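PDB 3PPB: putative tetR family transcription regulator from Shewanella loihica, which probably binds DNA through an N-terminal helix-turn-helix domain and regulates transcription. Local coordinates for residues 108-111 / 115-118; 13-18 / 58-63. One frame throughout, in Å; residues are numbered along the deposited sequence.

Interaction 1: residues 108-111 / 115-118; sequences QLYS and TVEQ. With EDO (1,2-ethanediol), chain I; EDO (1,2-ethanediol), chain F; EDO (1,2-ethanediol), chain E; EDO (1,2-ethanediol), chain D.
Tyr-110 of helix 101-110 packs against Thr-115 and Val-116 of the loop that leads into helix 118-128. Methyl CG2 of Thr-115 comes to the edge of the Tyr-110 ring, close to its plane, and lies 4.0 Å from CE1. With CG2 of Val-116 anti to the carbonyl carbon and CG1 anti to the backbone N (chi1 -175°), CG2 is the branch that meets the tyrosine, 4.0 Å from Tyr-110 CB and 3.6 Å from Tyr-110 O. Leu-57 of helix 53-74 also touches both Tyr-110 and Thr-115. The turn lies where the two subunits meet: Thr-115 packs on Leu-109 of the second subunit.

The polar bonds run to other partners. Tyr-110 OH is hydrogen-bonded to Phe-22 O, and Ser-113 OG joins Tyr-110 O to Thr-115 N. Ethanediol molecules, probably from the crystallisation liquor, take up further groups: one gives a 2.8 Å hydrogen bond from its O1 to Gln-108 O, and another accepts from Ser-111 OG through its O2 at 2.6 Å. The Gln-108 chain bends at chi2 (57°), and its NE2 is hydrogen-bonded to Leu-162 O of helix 150-170. Were the glutamine replaced by an alanine, Leu-162 O would probably lose this amide partner, and the tie between helices 101-110 and 150-170 would be weaker.

Chemically, then, the turn combines methyl contacts on the tyrosine with the serine bridge, while the phenol and the glutamine amide fasten helix 101-110 to helices 10-24 and 150-170.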
ATOM      1  N   GLN A 108      -4.515   4.468  -3.392  1.00 34.29           N
ATOM      2  CA  GLN A 108      -3.568   3.398  -3.658  1.00 34.15           C
ATOM      3  C   GLN A 108      -2.178   4.019  -3.918  1.00 38.69           C
ATOM      4  O   GLN A 108      -1.180   3.560  -3.384  1.00 37.64           O
ATOM      5  CB  GLN A 108      -4.097   2.564  -4.840  1.00 35.05           C
ATOM      6  CG  GLN A 108      -3.744   1.093  -4.828  1.00 48.08           C
ATOM      7  CD  GLN A 108      -4.159   0.306  -3.605  1.00 52.41           C
ATOM      8  OE1 GLN A 108      -3.379   0.149  -2.679  1.00 45.00           O
ATOM      9  NE2 GLN A 108      -5.344  -0.298  -3.606  1.00 44.49           N
ATOM     10  N   LEU A 109      -2.128   5.125  -4.627  1.00 36.01           N
ATOM     11  CA  LEU A 109      -0.841   5.750  -4.899  1.00 36.94           C
ATOM     12  C   LEU A 109      -0.267   6.578  -3.744  1.00 38.44           C
ATOM     13  O   LEU A 109       0.956   6.621  -3.615  1.00 39.17           O
ATOM     14  CB  LEU A 109      -0.959   6.663  -6.132  1.00 38.40           C
ATOM     15  CG  LEU A 109      -1.159   5.991  -7.481  1.00 44.13           C
ATOM     16  CD1 LEU A 109      -1.772   6.968  -8.471  1.00 45.51           C
ATOM     17  CD2 LEU A 109       0.165   5.439  -8.009  1.00 47.18           C
ATOM     18  N   TYR A 110      -1.107   7.284  -2.958  1.00 32.39           N
ATOM     19  CA  TYR A 110      -0.581   8.263  -1.998  1.00 33.39           C
ATOM     20  C   TYR A 110      -0.826   8.017  -0.492  1.00 39.67           C
ATOM     21  O   TYR A 110      -0.066   8.566   0.309  1.00 40.75           O
ATOM     22  CB  TYR A 110      -1.139   9.662  -2.348  1.00 34.91           C
ATOM     23  CG  TYR A 110      -0.704  10.149  -3.714  1.00 37.78           C
ATOM     24  CD1 TYR A 110       0.499  10.826  -3.883  1.00 41.20           C
ATOM     25  CD2 TYR A 110      -1.503   9.955  -4.836  1.00 38.13           C
ATOM     26  CE1 TYR A 110       0.917  11.255  -5.143  1.00 40.62           C
ATOM     27  CE2 TYR A 110      -1.093  10.382  -6.099  1.00 39.58           C
ATOM     28  CZ  TYR A 110       0.123  11.021  -6.247  1.00 43.88           C
ATOM     29  OH  TYR A 110       0.527  11.449  -7.482  1.00 50.09           O
ATOM     30  N   SER A 111      -1.871   7.253  -0.113  1.00 35.18           N
ATOM     31  CA  SER A 111      -2.295   6.990   1.277  1.00 35.10           C
ATOM     32  C   SER A 111      -1.224   6.472   2.240  1.00 40.88           C
ATOM     33  O   SER A 111      -1.275   6.793   3.436  1.00 41.07           O
ATOM     34  CB  SER A 111      -3.423   5.972   1.298  1.00 35.89           C
ATOM     35  OG  SER A 111      -4.647   6.645   1.097  1.00 50.02           O
ATOM     36  N   THR A 115       5.429   9.918  -0.279  1.00 51.49           N
ATOM     37  CA  THR A 115       5.198  11.180  -1.007  1.00 51.86           C
ATOM     38  C   THR A 115       4.524  12.238  -0.112  1.00 53.56           C
ATOM     39  O   THR A 115       4.960  13.397  -0.117  1.00 54.87           O
ATOM     40  CB  THR A 115       4.370  10.945  -2.306  1.00 59.43           C
ATOM     41  OG1 THR A 115       4.880   9.817  -3.012  1.00 59.29           O
ATOM     42  CG2 THR A 115       4.367  12.150  -3.231  1.00 56.45           C
ATOM     43  N   VAL A 116       3.463  11.854   0.621  1.00 45.54           N
ATOM     44  CA  VAL A 116       2.734  12.806   1.475  1.00 44.88           C
ATOM     45  C   VAL A 116       3.498  12.983   2.785  1.00 50.75           C
ATOM     46  O   VAL A 116       3.964  11.990   3.350  1.00 50.25           O
ATOM     47  CB  VAL A 116       1.249  12.398   1.718  1.00 46.57           C
ATOM     48  CG1 VAL A 116       0.490  13.462   2.507  1.00 46.25           C
ATOM     49  CG2 VAL A 116       0.530  12.111   0.401  1.00 45.86           C
ATOM     50  N   GLU A 117       3.617  14.252   3.265  1.00 48.26           N
ATOM     51  CA  GLU A 117       4.233  14.603   4.546  1.00 48.61           C
ATOM     52  C   GLU A 117       3.626  13.767   5.655  1.00 52.20           C
ATOM     53  O   GLU A 117       2.399  13.596   5.670  1.00 51.42           O
ATOM     54  CB  GLU A 117       4.011  16.091   4.862  1.00 51.38           C
ATOM     55  CG  GLU A 117       5.134  17.006   4.411  1.00 62.09           C
ATOM     56  CD  GLU A 117       6.499  16.779   5.028  1.00 83.17           C
ATOM     57  OE1 GLU A 117       6.582  16.353   6.203  1.00 82.29           O
ATOM     58  OE2 GLU A 117       7.497  17.051   4.324  1.00 79.90           O
ATOM     59  N   GLN A 118       4.478  13.211   6.560  1.00 48.20           N
ATOM     60  CA  GLN A 118       4.027  12.366   7.674  1.00 46.79           C
ATOM     61  C   GLN A 118       2.985  13.084   8.536  1.00 51.16           C
ATOM     62  O   GLN A 118       2.006  12.449   8.940  1.00 51.14           O
ATOM     63  CB  GLN A 118       5.203  11.897   8.546  1.00 48.16           C
ATOM     64  CG  GLN A 118       4.893  10.623   9.343  1.00 52.01           C
ATOM     65  CD  GLN A 118       6.090  10.076  10.086  1.00 73.38           C
ATOM     66  OE1 GLN A 118       7.202   9.959   9.544  1.00 69.48           O
ATOM     67  NE2 GLN A 118       5.877   9.693  11.341  1.00 65.51           N
TER
HETATM   68  C1  EDO I 212       3.334  16.226   0.151  1.00 54.47           C
HETATM   69  O1  EDO I 212       3.080  16.470   1.538  1.00 56.31           O
HETATM   70  C2  EDO I 212       4.567  16.960  -0.357  1.00 53.19           C
HETATM   71  O2  EDO I 212       5.577  17.164   0.642  1.00 60.18           O
HETATM   72  C1  EDO F 209       0.651   1.070  -2.099  1.00 63.92           C
HETATM   73  O1  EDO F 209      -0.710   0.902  -2.517  1.00 65.36           O
HETATM   74  C2  EDO F 209       0.686   1.133  -0.576  1.00 61.34           C
HETATM   75  O2  EDO F 209       1.933   1.693  -0.137  1.00 61.44           O
HETATM   76  C1  EDO E 206       8.199   9.400  -5.905  1.00 59.88           C
HETATM   77  O1  EDO E 206       6.872   9.063  -6.312  1.00 63.15           O
HETATM   78  C2  EDO E 206       8.231  10.692  -5.087  1.00 59.24           C
HETATM   79  O2  EDO E 206       7.656  10.533  -3.783  1.00 65.14           O
HETATM   80  C1  EDO D 203      -8.020   4.619   3.989  1.00 59.74           C
HETATM   81  O1  EDO D 203      -8.000   5.899   4.618  1.00 61.67           O
HETATM   82  C2  EDO D 203      -7.905   4.826   2.488  1.00 57.58           C
HETATM   83  O2  EDO D 203      -6.745   5.598   2.190  1.00 58.33           O

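Interaction 2: residues 13-18 / 58-63; sequences AILETA and EQLFLG. With EDO (1,2-ethanediol), chain I.
In the N-terminal helical bundle, probably the DNA-binding domain as in other TetR-family regulators, Leu-15 and Ala-18 of helix 10-24 pack on Leu-60 of helix 53-74, the helix that runs on into the rest of the chain. The backbones come nearest at Leu-15 and Leu-60, whose CA atoms are 6.3 Å apart.

The two leucines engage in different ways. CG of Leu-15 is anti to the carbonyl carbon (chi1 -77°), and the chain carries its CD2 methyl to the backbone of the other helix, 4.1 Å from Leu-60 CA and 4.2 Å from Leu-60 CB. The CB of Leu-60 points toward helix 10-24, with CG anti to its own N (chi1 178°), and its two methyls divide the work. Leu-60 CD1 rests 3.8 Å from Leu-15 O, while Leu-60 CD2 lies 4.2 Å from Ala-18 C. Each leucine thus touches main chain as well as side chain. Leu-56, one turn before Leu-60, continues the packing against Leu-15 and Ala-18, and Phe-50 also touches Leu-15.

The polar groups look elsewhere. Thr-17 OG1 donates 2.9 Å back to Ala-13 O, tilted 29° from the carbonyl plane, and Thr-17 N reaches the same oxygen from the opposite face, so two bonds grip it. Glu-58 OE2 accepts a 2.7 Å hydrogen bond from O1 of an ethanediol, on a side of helix 53-74 turned from helix 10-24.

With methyl groups set against backbone, the join rests on shape and buried apolar surface and not on directed bonds between the two segments.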
ATOM      1  N   ALA A  13     -12.070  23.431  -9.963  1.00 52.74           N
ATOM      2  CA  ALA A  13     -11.521  23.015 -11.259  1.00 52.33           C
ATOM      3  C   ALA A  13     -10.055  22.578 -11.090  1.00 53.53           C
ATOM      4  O   ALA A  13      -9.655  21.565 -11.664  1.00 52.38           O
ATOM      5  CB  ALA A  13     -11.624  24.156 -12.268  1.00 54.66           C
ATOM      6  N   ILE A  14      -9.278  23.324 -10.254  1.00 47.76           N
ATOM      7  CA  ILE A  14      -7.876  23.025  -9.960  1.00 46.22           C
ATOM      8  C   ILE A  14      -7.788  21.687  -9.215  1.00 49.54           C
ATOM      9  O   ILE A  14      -7.064  20.798  -9.666  1.00 48.46           O
ATOM     10  CB  ILE A  14      -7.167  24.163  -9.172  1.00 48.89           C
ATOM     11  CG1 ILE A  14      -7.003  25.430 -10.045  1.00 50.01           C
ATOM     12  CG2 ILE A  14      -5.803  23.669  -8.624  1.00 47.33           C
ATOM     13  CD1 ILE A  14      -6.927  26.767  -9.266  1.00 58.55           C
ATOM     14  N   LEU A  15      -8.553  21.537  -8.113  1.00 45.88           N
ATOM     15  CA  LEU A  15      -8.561  20.322  -7.292  1.00 44.01           C
ATOM     16  C   LEU A  15      -8.931  19.073  -8.110  1.00 46.98           C
ATOM     17  O   LEU A  15      -8.191  18.096  -8.068  1.00 45.19           O
ATOM     18  CB  LEU A  15      -9.505  20.497  -6.107  1.00 43.88           C
ATOM     19  CG  LEU A  15      -8.975  21.344  -4.962  1.00 48.10           C
ATOM     20  CD1 LEU A  15     -10.119  21.865  -4.101  1.00 48.76           C
ATOM     21  CD2 LEU A  15      -7.981  20.564  -4.107  1.00 46.81           C
ATOM     22  N   GLU A  16     -10.014  19.140  -8.908  1.00 45.33           N
ATOM     23  CA  GLU A  16     -10.498  18.056  -9.786  1.00 44.42           C
ATOM     24  C   GLU A  16      -9.488  17.697 -10.887  1.00 46.27           C
ATOM     25  O   GLU A  16      -9.326  16.517 -11.204  1.00 44.92           O
ATOM     26  CB  GLU A  16     -11.829  18.455 -10.458  1.00 46.67           C
ATOM     27  CG  GLU A  16     -13.047  18.327  -9.562  1.00 57.02           C
ATOM     28  CD  GLU A  16     -14.373  18.559 -10.257  1.00 81.77           C
ATOM     29  OE1 GLU A  16     -14.509  18.159 -11.438  1.00 77.18           O
ATOM     30  OE2 GLU A  16     -15.291  19.110  -9.608  1.00 79.20           O
ATOM     31  N   THR A  17      -8.853  18.715 -11.502  1.00 42.73           N
ATOM     32  CA  THR A  17      -7.867  18.520 -12.578  1.00 42.62           C
ATOM     33  C   THR A  17      -6.596  17.913 -11.971  1.00 45.29           C
ATOM     34  O   THR A  17      -6.039  16.987 -12.565  1.00 44.52           O
ATOM     35  CB  THR A  17      -7.597  19.835 -13.346  1.00 48.71           C
ATOM     36  OG1 THR A  17      -8.746  20.213 -14.117  1.00 51.15           O
ATOM     37  CG2 THR A  17      -6.406  19.736 -14.263  1.00 45.57           C
ATOM     38  N   ALA A  18      -6.147  18.436 -10.794  1.00 40.94           N
ATOM     39  CA  ALA A  18      -4.977  17.926 -10.052  1.00 39.76           C
ATOM     40  C   ALA A  18      -5.161  16.447  -9.707  1.00 44.32           C
ATOM     41  O   ALA A  18      -4.226  15.663  -9.886  1.00 44.69           O
ATOM     42  CB  ALA A  18      -4.744  18.736  -8.776  1.00 39.98           C
ATOM     43  N   GLU A  58      -1.579  18.170  -0.592  1.00 38.14           N
ATOM     44  CA  GLU A  58      -1.989  17.999   0.809  1.00 37.81           C
ATOM     45  C   GLU A  58      -3.479  18.325   1.001  1.00 41.80           C
ATOM     46  O   GLU A  58      -4.180  17.575   1.685  1.00 38.60           O
ATOM     47  CB  GLU A  58      -1.123  18.869   1.721  1.00 39.34           C
ATOM     48  CG  GLU A  58       0.300  18.355   1.822  1.00 45.39           C
ATOM     49  CD  GLU A  58       1.288  19.240   2.560  1.00 62.59           C
ATOM     50  OE1 GLU A  58       0.903  20.344   3.007  1.00 57.22           O
ATOM     51  OE2 GLU A  58       2.457  18.816   2.703  1.00 52.40           O
ATOM     52  N   GLN A  59      -3.957  19.411   0.360  1.00 41.13           N
ATOM     53  CA  GLN A  59      -5.356  19.827   0.450  1.00 42.12           C
ATOM     54  C   GLN A  59      -6.250  18.819  -0.256  1.00 44.29           C
ATOM     55  O   GLN A  59      -7.324  18.491   0.253  1.00 42.71           O
ATOM     56  CB  GLN A  59      -5.576  21.255  -0.114  1.00 45.13           C
ATOM     57  CG  GLN A  59      -4.951  22.380   0.738  1.00 74.82           C
ATOM     58  CD  GLN A  59      -5.360  22.332   2.195  1.00100.56           C
ATOM     59  OE1 GLN A  59      -6.540  22.458   2.540  1.00100.96           O
ATOM     60  NE2 GLN A  59      -4.394  22.119   3.082  1.00 88.56           N
ATOM     61  N   LEU A  60      -5.794  18.309  -1.416  1.00 41.27           N
ATOM     62  CA  LEU A  60      -6.522  17.283  -2.155  1.00 40.90           C
ATOM     63  C   LEU A  60      -6.626  16.006  -1.307  1.00 42.35           C
ATOM     64  O   LEU A  60      -7.717  15.446  -1.149  1.00 41.70           O
ATOM     65  CB  LEU A  60      -5.796  17.000  -3.483  1.00 41.49           C
ATOM     66  CG  LEU A  60      -6.393  15.919  -4.369  1.00 46.99           C
ATOM     67  CD1 LEU A  60      -7.831  16.260  -4.793  1.00 48.87           C
ATOM     68  CD2 LEU A  60      -5.507  15.661  -5.579  1.00 48.29           C
ATOM     69  N   PHE A  61      -5.475  15.560  -0.759  1.00 37.71           N
ATOM     70  CA  PHE A  61      -5.346  14.369   0.081  1.00 35.46           C
ATOM     71  C   PHE A  61      -6.348  14.395   1.226  1.00 37.63           C
ATOM     72  O   PHE A  61      -7.136  13.460   1.354  1.00 36.30           O
ATOM     73  CB  PHE A  61      -3.903  14.259   0.623  1.00 37.19           C
ATOM     74  CG  PHE A  61      -3.627  13.049   1.486  1.00 38.94           C
ATOM     75  CD1 PHE A  61      -3.405  11.807   0.914  1.00 42.18           C
ATOM     76  CD2 PHE A  61      -3.566  13.159   2.871  1.00 40.19           C
ATOM     77  CE1 PHE A  61      -3.167  10.688   1.715  1.00 42.18           C
ATOM     78  CE2 PHE A  61      -3.296  12.046   3.662  1.00 42.14           C
ATOM     79  CZ  PHE A  61      -3.093  10.822   3.080  1.00 39.77           C
ATOM     80  N   LEU A  62      -6.343  15.482   2.031  1.00 35.20           N
ATOM     81  CA  LEU A  62      -7.224  15.617   3.197  1.00 35.29           C
ATOM     82  C   LEU A  62      -8.693  15.687   2.776  1.00 39.22           C
ATOM     83  O   LEU A  62      -9.559  15.109   3.462  1.00 36.89           O
ATOM     84  CB  LEU A  62      -6.844  16.831   4.067  1.00 35.75           C
ATOM     85  CG  LEU A  62      -5.454  16.800   4.725  1.00 39.56           C
ATOM     86  CD1 LEU A  62      -5.107  18.153   5.299  1.00 40.22           C
ATOM     87  CD2 LEU A  62      -5.350  15.703   5.808  1.00 40.54           C
ATOM     88  N   GLY A  63      -8.943  16.350   1.643  1.00 36.60           N
ATOM     89  CA  GLY A  63     -10.278  16.486   1.068  1.00 36.30           C
ATOM     90  C   GLY A  63     -10.893  15.151   0.705  1.00 37.36           C
ATOM     91  O   GLY A  63     -12.024  14.862   1.111  1.00 37.58           O
TER
HETATM   92  C1  EDO I 212       3.334  16.226   0.151  1.00 54.47           C
HETATM   93  O1  EDO I 212       3.080  16.470   1.538  1.00 56.31           O
HETATM   94  C2  EDO I 212       4.567  16.960  -0.357  1.00 53.19           C
HETATM   95  O2  EDO I 212       5.577  17.164   0.642  1.00 60.18           O

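The centres of the two contacts lie 13 Å apart, and they follow one another along the chain: interaction 2 is complete before interaction 1 begins. Helix 53-74 links them. One side of it carries the packing of interaction 2 against helix 10-24, while Phe-61, from the same segment, touches Tyr-110, Ser-111 and Val-116 of interaction 1. A single ethanediol spans the seam, with its O1 hydrogen-bonded both to Glu-117 N and to Glu-58 OE2. Helix 53-74 therefore joins the predicted DNA-binding bundle to the turn between helices 101-110 and 118-128, consistent with the TetR design, in which this helix connects the DNA-binding bundle to the larger C-terminal domain.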